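Local coordinates for fatty acid/retinol binding protein protein 7, isoform A, confirmed BY transcript evidence (Caenorhabditis elegans, PDB 2W9Y) that probably binds fatty acids such as oleic acid, and retinoids, as a small secreted all-helical lipid carrier of nematodes, at residues F16-Q20 and G72-R76; L80-A84 and D127-L131. All blocks are in the same frame, centred on the assembly; numbering follows the deposited sequence.

In the fold
Each contact involves the start of a helix in one chain built of helices and loops, with no strand. Contact 1 ties the start of helix 18-26 to the last turn of helix 60-75; contact 2 ties the start of helix 82-104 to helix 125-134. They follow one another in series: 72-76 closes the first, and the chain needs only a short turn to reach 80-84 and open the second. Their centres lie 16 Å apart, contact 1 about 7 Å from the centre of the chain and contact 2 about 18 Å, nearer an end of the molecule. Contact 1 is almost wholly polar, whereas contact 2 combines leucine and alanine packing with a carboxylate at a helix start.

Contact 1. Residues F16-Q20 and G72-R76; sequences FPTEQ and GNKKR
The opening turn of helix 18-26 faces the last turn of helix 60-75 most closely at E19 and G72, whose CA atoms are 6.7 Å apart, while P17 at the N-cap position lies opposite N73. G72, lacking a side chain, lets the E19 carboxylate come in against the backbone. CG of E19 stands between its backbone N and carbonyl carbon (chi1 53°), and a bend at chi2 turns the carboxylate toward R76, which arrives from the opposite direction with its chain extended. R76 grips it side-on with two nitrogens: NE reaches E19 OE1 at 2.7 Å and NH2 reaches E19 OE2, also at 2.7 Å, both on the syn sides but out of the carboxylate plane. The carboxylate and guanidinium planes are 44° apart, a twisted pairing. CB of P17 lies over the centre of one guanidinium face, 3.5 Å from R76 CZ. The anti side of E19 OE1 takes a further bond from N73 ND2 at 3.0 Å, leaving that oxygen held by two donors from the same face of its plane. N73 ND2 spends its other hydrogen on OE1 of Q20, at 3.0 Å and almost straight (177°), and Q20 NE2 returns a bond to N73 OD1 at 2.9 Å. The two amides are nearly coplanar, and each oxygen is met on a lone pair in its carbonyl plane. E19 requires the NH2 of N73 on its side, and the pairing passes that choice to Q20. Beyond the segments, R76 NH2 also bridges to D137 and NH1 bonds N135, while D137 accepts from T18 OG1. The result is a polar network with a bidentate salt bridge and a reciprocal amide pair, joining one helix's first turn to another's last in the all-helical Gp-FAR-1 fold.

Contact 2. Residues L80-A84 and D127-L131; sequences LSPAA and DQAAL
L80 and L131 meet methyl to methyl at the apolar centre, CD1 of L80 lying 3.8 Å from CD2 of L131, with the two side chains crossing at about a right angle. The other branch of L80 serves a second partner: its CD2 rests on A130 CB, also at 3.8 Å. With CG beside the backbone N (chi1 -62°), L80 splays its two methyls over successive residues of helix 125-134. Beside L80, on the same side of L131, A84 adds its CB, 4.2 Å from L131 CG, and Y87 and F140 extend the apolar surroundings of L131.

Further out, A84 CB also brushes the D127 carboxylate, and here the contact turns polar. S81 is the N-cap of helix 82-104, its OG accepting from A84 N at 3.1 Å. The same hydroxyl donates to D127 OD1 at 2.7 Å, coming from above the carboxylate plane. A water links the two segments a second time, accepting from S81 N at 3.0 Å and donating to D127 OD1 at 2.8 Å, so that this oxygen is held by both the hydroxyl and the water. An alanine in place of D127 would remove the carboxylate and would probably leave the S81 hydroxyl and the bridging water without their shared acceptor. The negative charge lies beside the first turn of helix 82-104, where it would be expected to interact favourably with the helix dipole; the contact thus joins a capped helix start, probably eased by the nearby carboxylate, to a small aliphatic patch.

Contact 1. Residues F16-Q20 and G72-R76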
ATOM      1  N   PHE A  16       0.343   5.544  -3.668  1.00  8.60           N
ATOM      2  CA  PHE A  16       1.157   4.356  -3.368  1.00  8.17           C
ATOM      3  C   PHE A  16       2.566   4.770  -2.854  1.00  8.33           C
ATOM      4  O   PHE A  16       3.239   5.517  -3.534  1.00  9.34           O
ATOM      5  CB  PHE A  16       1.340   3.452  -4.640  1.00 10.15           C
ATOM      6  CG  PHE A  16       0.333   2.321  -4.720  1.00 11.06           C
ATOM      7  CD1 PHE A  16      -1.057   2.567  -4.847  1.00 12.66           C
ATOM      8  CD2 PHE A  16       0.757   1.019  -4.601  1.00 13.40           C
ATOM      9  CE1 PHE A  16      -1.967   1.511  -4.870  1.00 12.64           C
ATOM     10  CE2 PHE A  16      -0.126  -0.034  -4.645  1.00 13.24           C
ATOM     11  CZ  PHE A  16      -1.495   0.202  -4.769  1.00 12.41           C
ATOM     12  N   PRO A  17       2.968   4.307  -1.663  1.00  7.53           N
ATOM     13  CA  PRO A  17       4.416   4.484  -1.324  1.00  7.76           C
ATOM     14  C   PRO A  17       5.314   3.744  -2.299  1.00  8.27           C
ATOM     15  O   PRO A  17       4.904   2.753  -2.903  1.00  9.16           O
ATOM     16  CB  PRO A  17       4.546   3.860   0.063  1.00  8.17           C
ATOM     17  CG  PRO A  17       3.087   3.938   0.675  1.00  7.92           C
ATOM     18  CD  PRO A  17       2.216   3.648  -0.541  1.00  7.46           C
ATOM     19  N   THR A  18       6.529   4.252  -2.469  1.00  8.45           N
ATOM     20  CA  THR A  18       7.544   3.674  -3.367  1.00  9.35           C
ATOM     21  C   THR A  18       7.769   2.201  -3.090  1.00 10.20           C
ATOM     22  O   THR A  18       7.817   1.357  -4.065  1.00 10.42           O
ATOM     23  CB  THR A  18       8.860   4.484  -3.355  1.00  8.21           C
ATOM     24  OG1 THR A  18       8.572   5.774  -3.962  1.00 10.89           O
ATOM     25  CG2 THR A  18       9.928   3.776  -4.260  1.00  7.67           C
ATOM     26  N   GLU A  19       7.826   1.871  -1.794  1.00  9.52           N
ATOM     27  CA  GLU A  19       8.124   0.506  -1.444  1.00 10.42           C
ATOM     28  C   GLU A  19       7.019  -0.483  -1.907  1.00 10.36           C
ATOM     29  O   GLU A  19       7.355  -1.583  -2.362  1.00  8.43           O
ATOM     30  CB  GLU A  19       8.452   0.342   0.042  1.00 12.25           C
ATOM     31  CG  GLU A  19       7.365   0.939   1.017  1.00 10.98           C
ATOM     32  CD  GLU A  19       7.640   2.404   1.432  1.00 12.24           C
ATOM     33  OE1 GLU A  19       7.272   2.787   2.604  1.00 15.65           O
ATOM     34  OE2 GLU A  19       8.189   3.187   0.609  1.00 13.46           O
ATOM     35  N   GLN A  20       5.741  -0.099  -1.841  1.00  9.00           N
ATOM     36  CA  GLN A  20       4.676  -0.964  -2.385  1.00  9.87           C
ATOM     37  C   GLN A  20       4.854  -1.154  -3.883  1.00 11.30           C
ATOM     38  O   GLN A  20       4.678  -2.261  -4.354  1.00 11.25           O
ATOM     39  CB  GLN A  20       3.244  -0.444  -2.103  1.00  8.90           C
ATOM     40  CG  GLN A  20       2.541  -1.074  -0.840  1.00  7.88           C
ATOM     41  CD  GLN A  20       2.928  -0.341   0.460  1.00 10.40           C
ATOM     42  OE1 GLN A  20       3.780   0.547   0.478  1.00 12.54           O
ATOM     43  NE2 GLN A  20       2.307  -0.727   1.540  1.00 12.60           N
ATOM     44  N   GLY A  72       9.232  -0.347   5.818  1.00 17.23           N
ATOM     45  CA  GLY A  72       9.325   0.912   5.121  1.00 16.90           C
ATOM     46  C   GLY A  72       8.197   1.863   5.442  1.00 16.28           C
ATOM     47  O   GLY A  72       8.419   3.086   5.637  1.00 18.47           O
ATOM     48  N   ASN A  73       6.989   1.325   5.503  1.00 14.91           N
ATOM     49  CA  ASN A  73       5.800   2.099   5.732  1.00 15.18           C
ATOM     50  C   ASN A  73       5.897   2.734   7.154  1.00 15.57           C
ATOM     51  O   ASN A  73       5.386   3.813   7.405  1.00 14.51           O
ATOM     52  CB  ASN A  73       4.548   1.210   5.666  1.00 14.67           C
ATOM     53  CG  ASN A  73       4.109   0.805   4.276  1.00 13.83           C
ATOM     54  OD1 ASN A  73       3.112   0.086   4.175  1.00 14.57           O
ATOM     55  ND2 ASN A  73       4.773   1.274   3.215  1.00 12.23           N
ATOM     56  N   LYS A  74       6.582   2.050   8.076  1.00 16.00           N
ATOM     57  CA  LYS A  74       6.555   2.500   9.490  1.00 16.63           C
ATOM     58  C   LYS A  74       7.148   3.841   9.638  1.00 15.64           C
ATOM     59  O   LYS A  74       6.593   4.683  10.373  1.00 16.57           O
ATOM     60  CB  LYS A  74       7.352   1.525  10.384  1.00 15.49           C
ATOM     61  CG  LYS A  74       6.698   0.181  10.551  1.00 18.74           C
ATOM     62  CD  LYS A  74       7.580  -0.746  11.458  1.00 20.40           C
ATOM     63  CE  LYS A  74       7.032  -2.180  11.465  1.00 21.82           C
ATOM     64  NZ  LYS A  74       7.998  -3.080  12.162  1.00 25.35           N
ATOM     65  N   LYS A  75       8.253   4.064   8.936  1.00 15.42           N
ATOM     66  CA  LYS A  75       9.036   5.288   9.082  1.00 15.95           C
ATOM     67  C   LYS A  75       8.115   6.462   8.762  1.00 13.65           C
ATOM     68  O   LYS A  75       8.277   7.559   9.298  1.00 13.62           O
ATOM     69  CB  LYS A  75      10.239   5.259   8.118  1.00 17.19           C
ATOM     70  CG  LYS A  75      11.063   6.501   8.226  1.00 23.06           C
ATOM     71  CD  LYS A  75      12.530   6.344   7.814  1.00 27.73           C
ATOM     72  CE  LYS A  75      13.305   7.585   8.277  1.00 27.87           C
ATOM     73  NZ  LYS A  75      13.892   7.586   9.666  1.00 22.64           N
ATOM     74  N   ARG A  76       7.157   6.231   7.872  1.00 11.78           N
ATOM     75  CA  ARG A  76       6.363   7.335   7.322  1.00 10.11           C
ATOM     76  C   ARG A  76       5.461   7.896   8.416  1.00  9.60           C
ATOM     77  O   ARG A  76       4.903   8.950   8.276  1.00 11.00           O
ATOM     78  CB  ARG A  76       5.499   6.822   6.157  1.00  7.72           C
ATOM     79  CG  ARG A  76       6.383   6.454   4.896  1.00  7.26           C
ATOM     80  CD  ARG A  76       5.606   5.685   3.893  1.00  8.09           C
ATOM     81  NE  ARG A  76       6.485   5.358   2.707  1.00  9.68           N
ATOM     82  CZ  ARG A  76       6.668   6.161   1.648  1.00  9.01           C
ATOM     83  NH1 ARG A  76       6.021   7.335   1.495  1.00 12.06           N
ATOM     84  NH2 ARG A  76       7.496   5.758   0.670  1.00  9.55           N
TER

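Contact 2. Residues L80-A84 and D127-L131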
ATOM      1  N   LEU A  80       4.387  12.435  13.375  1.00  9.91           N
ATOM      2  CA  LEU A  80       3.112  12.992  12.964  1.00 11.19           C
ATOM      3  C   LEU A  80       2.152  13.226  14.130  1.00 11.15           C
ATOM      4  O   LEU A  80       2.211  12.486  15.105  1.00 12.38           O
ATOM      5  CB  LEU A  80       2.434  12.115  11.897  1.00 10.22           C
ATOM      6  CG  LEU A  80       3.124  11.899  10.538  1.00 10.17           C
ATOM      7  CD1 LEU A  80       2.304  10.946   9.625  1.00 10.33           C
ATOM      8  CD2 LEU A  80       3.341  13.262   9.839  1.00 12.38           C
ATOM      9  N   SER A  81       1.272  14.232  13.981  1.00 10.39           N
ATOM     10  CA  SER A  81       0.211  14.562  14.935  1.00 10.57           C
ATOM     11  C   SER A  81      -0.873  13.481  14.855  1.00 10.14           C
ATOM     12  O   SER A  81      -0.923  12.746  13.879  1.00 10.33           O
ATOM     13  CB  SER A  81      -0.431  15.855  14.482  1.00  9.82           C
ATOM     14  OG  SER A  81      -1.327  15.611  13.342  1.00 11.17           O
ATOM     15  N   PRO A  82      -1.764  13.405  15.859  1.00 10.55           N
ATOM     16  CA  PRO A  82      -2.819  12.392  15.904  1.00 11.13           C
ATOM     17  C   PRO A  82      -3.659  12.422  14.676  1.00  9.41           C
ATOM     18  O   PRO A  82      -3.975  11.338  14.150  1.00  9.89           O
ATOM     19  CB  PRO A  82      -3.635  12.786  17.156  1.00 11.38           C
ATOM     20  CG  PRO A  82      -2.556  13.386  18.053  1.00 12.56           C
ATOM     21  CD  PRO A  82      -1.556  14.048  17.165  1.00 10.92           C
ATOM     22  N   ALA A  83      -3.961  13.611  14.156  1.00  9.41           N
ATOM     23  CA  ALA A  83      -4.826  13.741  12.963  1.00  9.14           C
ATOM     24  C   ALA A  83      -4.122  13.256  11.711  1.00  9.25           C
ATOM     25  O   ALA A  83      -4.728  12.585  10.843  1.00  8.74           O
ATOM     26  CB  ALA A  83      -5.262  15.204  12.735  1.00  9.23           C
ATOM     27  N   ALA A  84      -2.848  13.610  11.595  1.00  8.66           N
ATOM     28  CA  ALA A  84      -2.093  13.207  10.416  1.00  9.27           C
ATOM     29  C   ALA A  84      -1.850  11.721  10.401  1.00  9.07           C
ATOM     30  O   ALA A  84      -1.843  11.113   9.294  1.00  9.48           O
ATOM     31  CB  ALA A  84      -0.769  13.997  10.377  1.00 10.23           C
ATOM     32  N   ASP A 127      -0.271  19.975   9.131  1.00 12.15           N
ATOM     33  CA  ASP A 127      -0.386  18.531   8.923  1.00 11.28           C
ATOM     34  C   ASP A 127      -0.115  18.133   7.455  1.00 10.33           C
ATOM     35  O   ASP A 127       0.445  17.068   7.197  1.00  9.44           O
ATOM     36  CB  ASP A 127      -1.766  17.985   9.311  1.00 10.36           C
ATOM     37  CG  ASP A 127      -1.897  17.756  10.815  1.00 11.98           C
ATOM     38  OD1 ASP A 127      -0.879  17.580  11.540  1.00 15.24           O
ATOM     39  OD2 ASP A 127      -3.020  17.754  11.316  1.00 15.31           O
ATOM     40  N   GLN A 128      -0.485  18.993   6.518  1.00  9.71           N
ATOM     41  CA  GLN A 128      -0.275  18.685   5.076  1.00  9.77           C
ATOM     42  C   GLN A 128       1.230  18.746   4.881  1.00 10.36           C
ATOM     43  O   GLN A 128       1.772  17.915   4.202  1.00 10.31           O
ATOM     44  CB  GLN A 128      -0.923  19.760   4.210  1.00 10.33           C
ATOM     45  CG  GLN A 128      -2.502  19.709   4.191  1.00  8.92           C
ATOM     46  CD  GLN A 128      -3.106  20.827   3.397  1.00 18.21           C
ATOM     47  OE1 GLN A 128      -2.490  21.903   3.266  1.00 20.79           O
ATOM     48  NE2 GLN A 128      -4.324  20.629   2.880  1.00 19.00           N
ATOM     49  N   ALA A 129       1.898  19.744   5.471  1.00 10.33           N
ATOM     50  CA  ALA A 129       3.348  19.899   5.247  1.00  9.60           C
ATOM     51  C   ALA A 129       4.094  18.700   5.896  1.00  9.53           C
ATOM     52  O   ALA A 129       5.062  18.163   5.354  1.00 10.25           O
ATOM     53  CB  ALA A 129       3.864  21.196   5.819  1.00  9.78           C
ATOM     54  N   ALA A 130       3.629  18.265   7.049  1.00  9.40           N
ATOM     55  CA  ALA A 130       4.288  17.143   7.743  1.00  8.83           C
ATOM     56  C   ALA A 130       4.158  15.809   6.958  1.00  8.40           C
ATOM     57  O   ALA A 130       5.110  14.958   6.943  1.00  6.57           O
ATOM     58  CB  ALA A 130       3.728  16.982   9.134  1.00 10.52           C
ATOM     59  N   LEU A 131       2.939  15.563   6.448  1.00  7.54           N
ATOM     60  CA  LEU A 131       2.696  14.420   5.595  1.00  7.25           C
ATOM     61  C   LEU A 131       3.585  14.447   4.359  1.00  8.39           C
ATOM     62  O   LEU A 131       4.127  13.388   3.953  1.00  8.53           O
ATOM     63  CB  LEU A 131       1.210  14.332   5.184  1.00  7.04           C
ATOM     64  CG  LEU A 131       0.250  13.781   6.291  1.00  7.45           C
ATOM     65  CD1 LEU A 131      -1.295  14.159   6.108  1.00 10.19           C
ATOM     66  CD2 LEU A 131       0.415  12.279   6.590  1.00  8.20           C
TER
HETATM   67  O   HOH W   1       1.527  16.099  11.638  1.00 11.95           O